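Local coordinates for C3-degrading proteinase (CppA protein) (Streptococcus pneumoniae, PDB 3E0R), which probably degrades complement component C3 and is built from glyoxalase-clan domains, at residues A108-S113 / L118-A123; T26-T31 / E53-E58. All blocks are in the same frame, centred on the assembly; numbering follows the deposited sequence.

Contact 1: A108-S113 / L118-A123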
loop_
_atom_site.group_PDB
_atom_site.type_symbol
_atom_site.label_atom_id
_atom_site.label_comp_id
_atom_site.label_asym_id
_atom_site.label_seq_id
_atom_site.Cartn_x
_atom_site.Cartn_y
_atom_site.Cartn_z
ATOM N N ALA A 108 -1.111 -1.126 -18.453
ATOM C CA ALA A 108 -1.238 -1.238 -17.008
ATOM C C ALA A 108 -1.383 -2.717 -16.744
ATOM O O ALA A 108 -1.711 -3.489 -17.659
ATOM C CB ALA A 108 -2.439 -0.486 -16.531
ATOM N N PHE A 109 -1.114 -3.139 -15.520
ATOM C CA PHE A 109 -1.374 -4.539 -15.200
ATOM C C PHE A 109 -1.701 -4.763 -13.757
ATOM O O PHE A 109 -1.472 -3.909 -12.929
ATOM C CB PHE A 109 -0.217 -5.470 -15.682
ATOM C CG PHE A 109 1.046 -5.285 -14.957
ATOM C CD1 PHE A 109 1.340 -6.084 -13.857
ATOM C CD2 PHE A 109 1.959 -4.288 -15.355
ATOM C CE1 PHE A 109 2.507 -5.905 -13.147
ATOM C CE2 PHE A 109 3.130 -4.090 -14.660
ATOM C CZ PHE A 109 3.409 -4.913 -13.541
ATOM N N GLU A 110 -2.282 -5.928 -13.502
ATOM C CA GLU A 110 -2.435 -6.470 -12.180
ATOM C C GLU A 110 -1.568 -7.726 -12.000
ATOM O O GLU A 110 -1.303 -8.442 -12.915
ATOM C CB GLU A 110 -3.866 -6.819 -11.932
ATOM C CG GLU A 110 -4.710 -5.654 -11.547
ATOM C CD GLU A 110 -6.168 -6.021 -11.513
ATOM O OE1 GLU A 110 -6.548 -6.889 -12.313
ATOM O OE2 GLU A 110 -6.919 -5.455 -10.705
ATOM N N ILE A 111 -1.111 -7.914 -10.774
ATOM C CA ILE A 111 -0.299 -9.030 -10.361
ATOM C C ILE A 111 -0.566 -9.257 -8.850
ATOM O O ILE A 111 -0.820 -8.308 -8.140
ATOM C CB ILE A 111 1.166 -8.716 -10.677
ATOM C CG1 ILE A 111 2.012 -9.985 -10.646
ATOM C CG2 ILE A 111 1.721 -7.663 -9.741
ATOM C CD1 ILE A 111 3.379 -9.792 -11.249
ATOM N N PHE A 112 -0.548 -10.512 -8.394
ATOM C CA PHE A 112 -0.620 -10.864 -6.985
ATOM C C PHE A 112 0.797 -10.958 -6.353
ATOM O O PHE A 112 1.788 -11.451 -6.935
ATOM C CB PHE A 112 -1.377 -12.189 -6.785
ATOM C CG PHE A 112 -2.916 -12.064 -6.845
ATOM C CD1 PHE A 112 -3.654 -11.687 -5.728
ATOM C CD2 PHE A 112 -3.624 -12.361 -8.005
ATOM C CE1 PHE A 112 -5.077 -11.582 -5.791
ATOM C CE2 PHE A 112 -5.027 -12.256 -8.048
ATOM C CZ PHE A 112 -5.739 -11.865 -6.951
ATOM N N SER A 113 0.882 -10.466 -5.137
ATOM C CA SER A 113 2.090 -10.551 -4.365
ATOM C C SER A 113 2.106 -11.939 -3.663
ATOM O O SER A 113 1.065 -12.619 -3.582
ATOM C CB SER A 113 2.084 -9.435 -3.316
ATOM O OG SER A 113 1.464 -9.918 -2.142
ATOM N N LEU A 118 -3.401 -7.902 -4.197
ATOM C CA LEU A 118 -3.558 -7.545 -5.611
ATOM C C LEU A 118 -3.061 -6.135 -5.821
ATOM O O LEU A 118 -3.505 -5.202 -5.152
ATOM C CB LEU A 118 -5.023 -7.662 -6.015
ATOM C CG LEU A 118 -5.462 -7.496 -7.473
ATOM C CD1 LEU A 118 -4.717 -8.376 -8.507
ATOM C CD2 LEU A 118 -6.913 -7.832 -7.532
ATOM N N ILE A 119 -2.118 -5.995 -6.758
ATOM C CA ILE A 119 -1.456 -4.724 -7.058
ATOM C C ILE A 119 -1.798 -4.343 -8.473
ATOM O O ILE A 119 -1.725 -5.180 -9.361
ATOM C CB ILE A 119 0.114 -4.772 -6.900
ATOM C CG1 ILE A 119 0.626 -4.947 -5.450
ATOM C CG2 ILE A 119 0.737 -3.420 -7.289
ATOM C CD1 ILE A 119 0.053 -6.017 -4.590
ATOM N N LEU A 120 -2.229 -3.098 -8.658
ATOM C CA LEU A 120 -2.437 -2.501 -9.956
ATOM C C LEU A 120 -1.302 -1.527 -10.192
ATOM O O LEU A 120 -1.089 -0.641 -9.384
ATOM C CB LEU A 120 -3.791 -1.757 -10.024
ATOM C CG LEU A 120 -4.075 -0.903 -11.302
ATOM C CD1 LEU A 120 -4.173 -1.817 -12.561
ATOM C CD2 LEU A 120 -5.300 -0.077 -11.191
ATOM N N ILE A 121 -0.549 -1.713 -11.277
ATOM C CA ILE A 121 0.454 -0.727 -11.706
ATOM C C ILE A 121 -0.015 -0.084 -12.993
ATOM O O ILE A 121 -0.262 -0.784 -13.971
ATOM C CB ILE A 121 1.851 -1.341 -11.957
ATOM C CG1 ILE A 121 2.251 -2.203 -10.751
ATOM C CG2 ILE A 121 2.915 -0.222 -12.230
ATOM C CD1 ILE A 121 3.717 -1.972 -10.325
ATOM N N HIS A 122 -0.123 1.234 -12.986
ATOM C CA HIS A 122 -0.706 1.943 -14.086
ATOM C C HIS A 122 -0.062 3.312 -14.183
ATOM O O HIS A 122 0.749 3.674 -13.378
ATOM C CB HIS A 122 -2.231 2.054 -13.894
ATOM C CG HIS A 122 -2.629 3.098 -12.904
ATOM N ND1 HIS A 122 -2.912 4.400 -13.267
ATOM C CD2 HIS A 122 -2.774 3.046 -11.562
ATOM C CE1 HIS A 122 -3.194 5.110 -12.184
ATOM N NE2 HIS A 122 -3.109 4.315 -11.134
ATOM N N ALA A 123 -0.460 4.080 -15.183
ATOM C CA ALA A 123 0.136 5.379 -15.442
ATOM C C ALA A 123 -0.918 6.434 -15.793
ATOM O O ALA A 123 -0.578 7.439 -16.432
ATOM C CB ALA A 123 1.139 5.236 -16.565
#
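Leu118 forms a non-hydrogen-bonded pair with Phe112 and sets its CD1 methyl over the face of the Phe112 ring, 4.0 Å from the centroid and 13° off the normal, a CH-pi contact; His98 meets the same ring edge-to-face. With CG anti to the backbone N (chi1 -173°), the leucine also brings CD1 to 3.9 Å from Glu110 CB. Ile119 turns to the other face and forms a hydrogen-bonded pair with Ile111: Ile119 N reaches Ile111 O at 3.0 Å, and Ile111 N returns to Ile119 O at 3.1 Å. Ile119 CD1 also nears CB of Ser113, whose OG accepts from the backbone N atoms of Glu115 and Asp117 in the connecting turn. Hydrogen-bonded and non-hydrogen-bonded pairs alternate along an antiparallel beta hairpin, here strands 107-112 and 118-122 in the middle of a seven-stranded mixed sheet. Leu120 stands in a non-hydrogen-bonded pair with Glu110, its CD1 lying 3.4 Å from Phe109 O. The buried Glu110 carboxylate is engaged elsewhere, OE2 in a salt bridge with Arg76 and OE1 in a hydrogen bond with Tyr101 OH. Ile121 exchanges two backbone bonds with Phe109, each 2.9 Å between N and O. The two side chains run side by side, Phe109 CZ 4.1 Å from Ile121 CG1. His122 CB meets Ala108 CB at 3.7 Å, while the imidazole swings clear of the first strand and ND1 bonds to Glu124 N.

Contact 2: T26-T31 / E53-E58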
loop_
_atom_site.group_PDB
_atom_site.type_symbol
_atom_site.label_atom_id
_atom_site.label_comp_id
_atom_site.label_asym_id
_atom_site.label_seq_id
_atom_site.Cartn_x
_atom_site.Cartn_y
_atom_site.Cartn_z
ATOM N N THR A 26 11.867 -10.016 -3.715
ATOM C CA THR A 26 11.984 -10.385 -5.110
ATOM C C THR A 26 10.859 -9.793 -5.933
ATOM O O THR A 26 11.049 -9.472 -7.099
ATOM C CB THR A 26 11.982 -11.912 -5.290
ATOM O OG1 THR A 26 12.889 -12.485 -4.346
ATOM C CG2 THR A 26 12.403 -12.303 -6.691
ATOM N N PHE A 27 9.692 -9.667 -5.309
ATOM C CA PHE A 27 8.468 -9.220 -5.980
ATOM C C PHE A 27 8.494 -7.696 -6.141
ATOM O O PHE A 27 8.410 -7.169 -7.255
ATOM C CB PHE A 27 7.218 -9.710 -5.184
ATOM C CG PHE A 27 5.916 -9.265 -5.755
ATOM C CD1 PHE A 27 5.427 -9.828 -6.933
ATOM C CD2 PHE A 27 5.184 -8.278 -5.141
ATOM C CE1 PHE A 27 4.234 -9.410 -7.478
ATOM C CE2 PHE A 27 3.994 -7.845 -5.678
ATOM C CZ PHE A 27 3.504 -8.405 -6.820
ATOM N N TYR A 28 8.682 -7.003 -5.027
ATOM C CA TYR A 28 8.510 -5.552 -5.019
ATOM C C TYR A 28 9.694 -4.816 -5.643
ATOM O O TYR A 28 9.527 -3.811 -6.358
ATOM C CB TYR A 28 8.255 -5.088 -3.612
ATOM C CG TYR A 28 6.848 -5.340 -3.176
ATOM C CD1 TYR A 28 5.816 -4.543 -3.641
ATOM C CD2 TYR A 28 6.545 -6.327 -2.224
ATOM C CE1 TYR A 28 4.484 -4.764 -3.222
ATOM C CE2 TYR A 28 5.207 -6.552 -1.788
ATOM C CZ TYR A 28 4.197 -5.772 -2.316
ATOM O OH TYR A 28 2.921 -5.964 -1.897
ATOM N N ILE A 29 10.875 -5.393 -5.442
ATOM C CA ILE A 29 12.109 -4.807 -5.936
ATOM C C ILE A 29 12.396 -5.346 -7.314
ATOM O O ILE A 29 12.426 -4.588 -8.272
ATOM C CB ILE A 29 13.328 -5.062 -4.981
ATOM C CG1 ILE A 29 13.102 -4.379 -3.638
ATOM C CG2 ILE A 29 14.614 -4.525 -5.588
ATOM C CD1 ILE A 29 13.923 -4.963 -2.537
ATOM N N GLU A 30 12.577 -6.664 -7.418
ATOM C CA GLU A 30 13.026 -7.233 -8.674
ATOM C C GLU A 30 11.913 -7.180 -9.695
ATOM O O GLU A 30 12.127 -6.782 -10.839
ATOM C CB GLU A 30 13.552 -8.670 -8.562
ATOM C CG GLU A 30 14.085 -9.094 -7.192
ATOM C CD GLU A 30 15.588 -9.222 -7.079
ATOM O OE1 GLU A 30 16.105 -10.254 -7.571
ATOM O OE2 GLU A 30 16.216 -8.327 -6.445
ATOM N N THR A 31 10.718 -7.579 -9.312
ATOM C CA THR A 31 9.654 -7.688 -10.307
ATOM C C THR A 31 9.116 -6.277 -10.588
ATOM O O THR A 31 9.189 -5.814 -11.746
ATOM C CB THR A 31 8.599 -8.763 -9.900
ATOM O OG1 THR A 31 9.293 -10.004 -9.660
ATOM C CG2 THR A 31 7.519 -8.982 -10.993
ATOM N N GLU A 53 10.085 7.102 1.260
ATOM C CA GLU A 53 9.376 5.920 1.612
ATOM C C GLU A 53 7.916 6.043 1.175
ATOM O O GLU A 53 7.245 7.008 1.513
ATOM C CB GLU A 53 9.475 5.694 3.143
ATOM C CG GLU A 53 8.759 4.469 3.680
ATOM C CD GLU A 53 8.888 4.280 5.214
ATOM O OE1 GLU A 53 9.733 3.458 5.606
ATOM O OE2 GLU A 53 8.141 4.885 6.049
ATOM N N LYS A 54 7.420 5.017 0.488
ATOM C CA LYS A 54 6.035 4.946 0.027
ATOM C C LYS A 54 5.272 3.666 0.437
ATOM O O LYS A 54 4.069 3.656 0.442
ATOM C CB LYS A 54 6.019 5.198 -1.503
ATOM C CG LYS A 54 6.787 6.488 -1.823
ATOM C CD LYS A 54 6.435 7.130 -3.068
ATOM C CE LYS A 54 7.167 8.501 -3.224
ATOM N NZ LYS A 54 7.164 8.964 -4.640
ATOM N N LEU A 55 5.998 2.605 0.767
ATOM C CA LEU A 55 5.436 1.319 1.164
ATOM C C LEU A 55 6.391 0.688 2.154
ATOM O O LEU A 55 7.605 0.856 2.048
ATOM C CB LEU A 55 5.254 0.404 -0.051
ATOM C CG LEU A 55 4.678 -1.002 0.250
ATOM C CD1 LEU A 55 3.290 -0.984 0.874
ATOM C CD2 LEU A 55 4.695 -1.814 -1.015
ATOM N N VAL A 56 5.850 0.008 3.154
ATOM C CA VAL A 56 6.666 -0.686 4.154
ATOM C C VAL A 56 6.143 -2.113 4.217
ATOM O O VAL A 56 4.947 -2.305 4.319
ATOM C CB VAL A 56 6.612 0.023 5.568
ATOM C CG1 VAL A 56 7.335 -0.806 6.644
ATOM C CG2 VAL A 56 7.205 1.429 5.497
ATOM N N LEU A 57 7.043 -3.102 4.072
ATOM C CA LEU A 57 6.727 -4.509 4.384
ATOM C C LEU A 57 7.211 -4.880 5.749
ATOM O O LEU A 57 8.337 -4.557 6.132
ATOM C CB LEU A 57 7.364 -5.479 3.408
ATOM C CG LEU A 57 7.010 -5.284 1.941
ATOM C CD1 LEU A 57 7.637 -6.427 1.233
ATOM C CD2 LEU A 57 5.464 -5.135 1.671
ATOM N N GLU A 58 6.382 -5.607 6.468
ATOM C CA GLU A 58 6.696 -5.996 7.825
ATOM C C GLU A 58 6.603 -7.504 8.023
ATOM O O GLU A 58 5.550 -8.109 7.814
ATOM C CB GLU A 58 5.701 -5.311 8.734
ATOM C CG GLU A 58 5.851 -5.667 10.128
ATOM C CD GLU A 58 5.859 -4.445 10.995
ATOM O OE1 GLU A 58 6.680 -3.514 10.730
ATOM O OE2 GLU A 58 5.053 -4.429 11.949
#
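Tyr28 meets Leu55 and Leu57 through purely apolar contacts, its phenol ring spanning two leucines that project from the same face of strand 53-59. Leu55 crosses the tyrosine side chain at about a right angle and brings a single methyl, CD2, to 3.7 Å from Tyr28 CE1. Leu57 uses both branches on the other half of the ring: its CD1 lies 3.6 Å from Tyr28 CD2, and its CD2 comes to 3.7 Å from Tyr28 CE2. Both approaches are oblique to the ring. Leu57 has its CG anti to the carbonyl carbon (chi1 -57°), and the extended side chain beyond carries the terminal fork to the helix. On the opposite side of the tyrosine ring its own neighbour closes in, Phe27 CD2 sitting 3.6 Å above the plane over the ring centre, which holds the phenol between helix and strand. Leu16 and Leu46 of the adjoining strands also touch Tyr28.

Backbone bonding shapes both partners. In the helix, Thr31 N reaches back five residues to Thr26 O at 2.9 Å, as in a pi-helical turn, and makes a weak bond to Phe27 O as well. In the strand, a classic beta bulge sets the two consecutive residues Lys54 and Leu55 against the single residue Leu46.

Polar groups lie to the side of the apolar contact: Lys54 NZ forms a salt bridge with Asp48, and Glu53 OE1 bonds to Ser45 OG.

Helix 21-31 thus packs on a sheet containing strands 9-18, 35-39, 43-47 and 53-59, and this strand-helix-three-strand order is consistent with the beta-alpha-beta-beta-beta motif of the glyoxalase clan.

Along the chain both segments of contact 2 come before either segment of contact 1, and both contacts belong to the N-terminal region of CppA. Their centres are 13 Å apart. Contact 1 is internal to the seven-stranded sheet, whereas contact 2 joins helix 21-31 to the eight-stranded one. The two meet at that helix: Phe27 CZ packs 3.5 Å from Ile111 CG2, and Phe27 CE2 lies 3.4 Å from Ser113 CB. Tyr28 is the residue that reaches both, with its OH 3.8 Å from Ser113 CB. Helix 21-31 therefore lies between the two sheets: Phe27 packs on the hairpin near Ile111 and Ser113, while Tyr28 packs on the leucines of strand 53-59 and also touches Ile119.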